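Local coordinates for protein DsvD (Desulfovibrio vulgaris, PDB 1UCR) that is of uncertain function but may play an essential role in dissimilatory sulfite reduction and, through its winged-helix motif, possibly interacts with DNA, at residues 50-55 with 61-66; 22-27 with 41-46. One frame throughout, in Å; residues are numbered along the deposited sequence.

Contact 1 of 2, residues 50-55 with 61-66; sequences EVLEYW and TMYGLK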
# COMPACT_ATOMS: atom_id res chain seq x y z
N GLU B 50 -7.32 -0.62 2.84
CA GLU B 50 -6.54 0.22 1.95
C GLU B 50 -5.10 -0.26 1.85
O GLU B 50 -4.23 0.51 1.43
CB GLU B 50 -6.61 1.71 2.32
CG GLU B 50 -8.06 2.19 2.25
CD GLU B 50 -8.20 3.63 2.50
OE1 GLU B 50 -9.01 4.04 3.37
OE2 GLU B 50 -7.51 4.42 1.82
N VAL B 51 -4.85 -1.52 2.16
CA VAL B 51 -3.58 -2.15 1.80
C VAL B 51 -3.55 -2.43 0.31
O VAL B 51 -2.53 -2.31 -0.33
CB VAL B 51 -3.39 -3.45 2.60
CG1 VAL B 51 -2.13 -4.19 2.19
CG2 VAL B 51 -3.36 -3.12 4.08
N LEU B 52 -4.71 -2.83 -0.24
CA LEU B 52 -4.85 -3.05 -1.66
C LEU B 52 -5.80 -2.03 -2.27
O LEU B 52 -6.62 -1.42 -1.57
CB LEU B 52 -5.45 -4.44 -2.00
CG LEU B 52 -4.62 -5.62 -1.49
CD1 LEU B 52 -5.31 -6.93 -1.84
CD2 LEU B 52 -3.21 -5.61 -2.01
N GLU B 53 -5.68 -1.88 -3.59
CA GLU B 53 -6.67 -1.18 -4.42
C GLU B 53 -7.27 -2.19 -5.39
O GLU B 53 -6.64 -3.20 -5.76
CB GLU B 53 -6.03 0.01 -5.07
CG GLU B 53 -4.85 -0.28 -5.93
CD GLU B 53 -4.03 0.91 -6.31
OE1 GLU B 53 -3.26 0.75 -7.31
OE2 GLU B 53 -4.08 1.98 -5.67
N TYR B 54 -8.50 -1.87 -5.78
CA TYR B 54 -9.36 -2.78 -6.55
C TYR B 54 -9.72 -2.23 -7.90
O TYR B 54 -9.94 -1.00 -8.04
CB TYR B 54 -10.64 -2.93 -5.79
CG TYR B 54 -11.78 -3.71 -6.33
CD1 TYR B 54 -12.85 -3.09 -6.97
CD2 TYR B 54 -11.81 -5.11 -6.19
CE1 TYR B 54 -13.93 -3.84 -7.47
CE2 TYR B 54 -12.91 -5.82 -6.65
CZ TYR B 54 -13.93 -5.20 -7.27
OH TYR B 54 -15.03 -5.92 -7.73
N TRP B 55 -9.85 -3.09 -8.88
CA TRP B 55 -10.19 -2.70 -10.23
C TRP B 55 -11.20 -3.68 -10.76
O TRP B 55 -11.11 -4.90 -10.52
CB TRP B 55 -8.99 -2.80 -11.18
CG TRP B 55 -7.73 -2.20 -10.59
CD1 TRP B 55 -6.78 -2.62 -9.67
CD2 TRP B 55 -7.27 -0.93 -10.95
NE1 TRP B 55 -5.81 -1.74 -9.46
CE2 TRP B 55 -6.08 -0.62 -10.26
CE3 TRP B 55 -7.77 0.02 -11.84
CZ2 TRP B 55 -5.32 0.54 -10.34
CZ3 TRP B 55 -7.03 1.19 -11.94
CH2 TRP B 55 -5.85 1.47 -11.24
N THR B 61 -11.88 -9.15 -11.93
CA THR B 61 -11.40 -8.13 -11.02
C THR B 61 -9.88 -8.22 -10.97
O THR B 61 -9.30 -9.27 -11.25
CB THR B 61 -12.01 -8.27 -9.61
OG1 THR B 61 -11.65 -9.55 -9.09
CG2 THR B 61 -13.54 -8.13 -9.70
N MET B 62 -9.25 -7.11 -10.57
CA MET B 62 -7.82 -7.08 -10.31
C MET B 62 -7.54 -6.34 -9.03
O MET B 62 -8.33 -5.52 -8.56
CB MET B 62 -7.04 -6.42 -11.46
CG MET B 62 -7.33 -7.07 -12.81
SD MET B 62 -6.27 -6.41 -14.13
CE MET B 62 -4.85 -7.47 -13.95
N TYR B 63 -6.36 -6.64 -8.46
CA TYR B 63 -5.94 -6.12 -7.18
C TYR B 63 -4.48 -5.78 -7.26
O TYR B 63 -3.71 -6.53 -7.88
CB TYR B 63 -6.13 -7.13 -6.04
CG TYR B 63 -7.56 -7.61 -5.86
CD1 TYR B 63 -8.10 -8.59 -6.71
CD2 TYR B 63 -8.38 -7.06 -4.85
CE1 TYR B 63 -9.40 -9.01 -6.55
CE2 TYR B 63 -9.70 -7.51 -4.70
CZ TYR B 63 -10.18 -8.49 -5.56
OH TYR B 63 -11.48 -8.96 -5.44
N GLY B 64 -4.06 -4.73 -6.58
CA GLY B 64 -2.65 -4.41 -6.39
C GLY B 64 -2.47 -3.62 -5.11
O GLY B 64 -3.43 -3.25 -4.45
N LEU B 65 -1.19 -3.41 -4.72
CA LEU B 65 -0.96 -2.63 -3.52
C LEU B 65 -1.40 -1.17 -3.67
O LEU B 65 -1.28 -0.59 -4.75
CB LEU B 65 0.57 -2.67 -3.20
CG LEU B 65 1.01 -4.03 -2.66
CD1 LEU B 65 2.53 -4.15 -2.72
CD2 LEU B 65 0.51 -4.34 -1.23
N LYS B 66 -1.94 -0.57 -2.60
CA LYS B 66 -2.42 0.81 -2.66
C LYS B 66 -1.35 1.72 -3.18
O LYS B 66 -0.22 1.69 -2.67
CB LYS B 66 -2.79 1.22 -1.23
CG LYS B 66 -3.51 2.54 -1.15
CD LYS B 66 -4.94 2.40 -1.71
CE LYS B 66 -5.80 3.63 -1.39
NZ LYS B 66 -7.08 3.48 -2.17
O HOH W 1 -8.49 5.58 -1.33
O HOH W 2 -8.21 0.82 -1.62
O HOH W 3 -6.12 3.61 -4.84
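Tyr54 and Tyr63 face each other as a non-hydrogen-bonded antiparallel pair, their rings on the same side of the sheet. The Tyr54 ring turns its edge, led by CD2, toward the face of Tyr63 in an offset edge-to-face stack, with planes at 71° and CD2 3.5 Å from Tyr63 CE2. Tyr54 has CG opposite its backbone N (chi1 176°), which leans the ring toward Tyr63, and OH reaches Thr61 CG2 at 3.3 Å. Lys40 of helix 36-48 bonds the Tyr63 hydroxyl.

The tight part is the backbone: Glu53 with Gly64 and Trp55 with Met62 each exchange two hydrogen bonds, Glu53 N lying 2.8 Å from Gly64 O. Leu52 CD2 meets Leu65 CD2 at 4.0 Å, and Leu52 packs on Leu43, Leu46 and Leu12, its branched apolar chain fitting between sheet and helices.

The wet side gathers round Lys66, whose long chain carries NZ to three waters. They link it to Leu52 O, to Glu53 OE2 and, weakly, to Glu50 OE2, 4.1 Å from NZ and too far for a salt bridge. Glu50 OE2 bonds Gln6 of the second subunit; the Glu53 carboxylate takes Gly67 N and Gly69 N. Packed against helix 36-48, the hairpin is the wing of the winged-helix motif.

Contact 2 of 2, residues 22-27 with 41-46; sequences FYFNDF and KILTAL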
# COMPACT_ATOMS: atom_id res chain seq x y z
N PHE B 22 -2.91 -7.62 -10.42
CA PHE B 22 -3.06 -9.01 -10.80
C PHE B 22 -4.55 -9.38 -10.75
O PHE B 22 -5.31 -8.81 -9.98
CB PHE B 22 -2.26 -9.90 -9.86
CG PHE B 22 -0.78 -9.82 -10.08
CD1 PHE B 22 -0.02 -8.84 -9.43
CD2 PHE B 22 -0.12 -10.74 -10.92
CE1 PHE B 22 1.36 -8.77 -9.61
CE2 PHE B 22 1.26 -10.65 -11.09
CZ PHE B 22 1.98 -9.71 -10.40
N TYR B 23 -4.95 -10.34 -11.58
CA TYR B 23 -6.32 -10.83 -11.56
C TYR B 23 -6.67 -11.54 -10.28
O TYR B 23 -5.82 -12.14 -9.65
CB TYR B 23 -6.51 -11.87 -12.71
CG TYR B 23 -6.40 -11.19 -14.06
CD1 TYR B 23 -5.32 -11.48 -14.91
CD2 TYR B 23 -7.35 -10.29 -14.52
CE1 TYR B 23 -5.24 -10.86 -16.16
CE2 TYR B 23 -7.28 -9.66 -15.71
CZ TYR B 23 -6.19 -9.97 -16.54
OH TYR B 23 -6.12 -9.29 -17.75
N PHE B 24 -7.96 -11.55 -9.95
CA PHE B 24 -8.43 -12.41 -8.87
C PHE B 24 -7.86 -13.81 -8.99
O PHE B 24 -7.34 -14.38 -8.04
CB PHE B 24 -9.97 -12.44 -8.93
CG PHE B 24 -10.51 -13.42 -7.89
CD1 PHE B 24 -10.34 -13.20 -6.52
CD2 PHE B 24 -11.15 -14.58 -8.26
CE1 PHE B 24 -10.79 -14.11 -5.58
CE2 PHE B 24 -11.66 -15.50 -7.34
CZ PHE B 24 -11.48 -15.27 -5.97
N ASN B 25 -7.88 -14.40 -10.19
CA ASN B 25 -7.45 -15.76 -10.37
C ASN B 25 -5.94 -15.92 -10.31
O ASN B 25 -5.45 -17.01 -10.09
CB ASN B 25 -7.96 -16.34 -11.69
CG ASN B 25 -9.42 -16.68 -11.70
OD1 ASN B 25 -10.11 -16.61 -10.69
ND2 ASN B 25 -9.89 -17.05 -12.87
N ASP B 26 -5.16 -14.81 -10.43
CA ASP B 26 -3.74 -14.92 -10.10
C ASP B 26 -3.54 -15.29 -8.62
O ASP B 26 -2.65 -16.04 -8.29
CB ASP B 26 -3.00 -13.62 -10.40
CG ASP B 26 -2.72 -13.39 -11.89
OD1 ASP B 26 -2.22 -14.33 -12.54
OD2 ASP B 26 -2.96 -12.26 -12.34
N PHE B 27 -4.42 -14.74 -7.75
CA PHE B 27 -4.28 -15.03 -6.31
C PHE B 27 -4.75 -16.43 -6.00
O PHE B 27 -4.13 -17.15 -5.20
CB PHE B 27 -5.04 -13.98 -5.49
CG PHE B 27 -4.46 -12.61 -5.70
CD1 PHE B 27 -5.07 -11.73 -6.57
CD2 PHE B 27 -3.28 -12.21 -5.04
CE1 PHE B 27 -4.52 -10.49 -6.83
CE2 PHE B 27 -2.76 -10.94 -5.26
CZ PHE B 27 -3.40 -10.09 -6.16
N LYS B 41 -12.64 -13.15 0.07
CA LYS B 41 -12.83 -12.43 1.34
C LYS B 41 -11.57 -11.78 1.82
O LYS B 41 -11.60 -10.64 2.29
CB LYS B 41 -13.39 -13.42 2.38
CG LYS B 41 -14.86 -13.83 2.19
CD LYS B 41 -15.84 -12.73 2.53
CE LYS B 41 -17.30 -13.11 2.39
NZ LYS B 41 -17.76 -14.31 3.16
N ILE B 42 -10.43 -12.48 1.74
CA ILE B 42 -9.24 -11.81 2.27
C ILE B 42 -8.78 -10.67 1.41
O ILE B 42 -8.33 -9.64 1.96
CB ILE B 42 -8.11 -12.75 2.61
CG1 ILE B 42 -7.45 -13.32 1.40
CG2 ILE B 42 -8.50 -13.83 3.62
CD1 ILE B 42 -6.19 -14.10 1.74
N LEU B 43 -8.91 -10.79 0.08
CA LEU B 43 -8.56 -9.66 -0.78
C LEU B 43 -9.48 -8.47 -0.50
O LEU B 43 -9.02 -7.31 -0.48
CB LEU B 43 -8.68 -10.09 -2.26
CG LEU B 43 -7.60 -11.07 -2.71
CD1 LEU B 43 -7.94 -11.57 -4.11
CD2 LEU B 43 -6.21 -10.43 -2.74
N THR B 44 -10.77 -8.73 -0.30
CA THR B 44 -11.71 -7.65 -0.07
C THR B 44 -11.40 -6.96 1.24
O THR B 44 -11.47 -5.72 1.30
CB THR B 44 -13.15 -8.24 -0.03
OG1 THR B 44 -13.42 -8.87 -1.28
CG2 THR B 44 -14.13 -7.12 0.15
N ALA B 45 -11.04 -7.72 2.29
CA ALA B 45 -10.68 -7.09 3.55
C ALA B 45 -9.45 -6.23 3.40
O ALA B 45 -9.39 -5.13 3.95
CB ALA B 45 -10.41 -8.19 4.57
N LEU B 46 -8.46 -6.68 2.62
CA LEU B 46 -7.27 -5.85 2.36
C LEU B 46 -7.63 -4.60 1.56
O LEU B 46 -6.99 -3.55 1.81
CB LEU B 46 -6.19 -6.67 1.68
CG LEU B 46 -5.52 -7.73 2.54
CD1 LEU B 46 -4.75 -8.67 1.67
CD2 LEU B 46 -4.59 -7.08 3.57
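Segment 22-27 passes from a short strand into the first turn of helix 24-30 and faces segment 41-46 of helix 36-48 without a backbone bond, the nearest CA atoms, of Phe24 and Leu43, being 8.5 Å apart. This is the buried core of a winged-helix domain, whose helices pack through apolar side chains. Leu43 bridges the gap, since its forked end can serve two aromatic rings at once. CD1 sits between the two rings, 3.8 Å from both Phe24 CD1, at the edge of that ring and near its plane, and Phe27 CD1. The other branch, CD2, covers one face of Phe27 in a CH-pi contact. Phe24 has its CG anti to the backbone N (chi1 175°), which carries the ring toward helix 36-48, where Lys40 makes a cation-pi contact with it. Both rings are buried, as suits phenylalanine, which brings broad apolar surface and no polar side-chain atom to be satisfied.

At the start of the helix Tyr23 occupies the N-cap position, and Asp26 folds back to take its backbone N-H, as a first-turn carboxylate can. Leu43 CD2 lies 4.0 Å from the centroid of the Phe27 ring, 9° off the ring normal.

How the contacts relate
From the N terminus, the chain runs through helix 3-12 to strand 22-23. Contact 2 then closes a loop of 13 residues holding the end of helix 24-30 and the start of helix 36-48. Contact 1 follows in series, closing the short hairpin turn between strands 52-57 and 60-65, so the two loops neither nest nor cross. Yet they meet in space, their centres 8 Å apart: strand 60-65 lies between strands 22-23 and 52-57, with Tyr63 N 2.8 Å from Phe22 O and Thr61 O 2.9 Å from Phe24 N, both probable hydrogen bonds. Leu43 also touches Leu52 and Tyr63, joining the helical core to the wing.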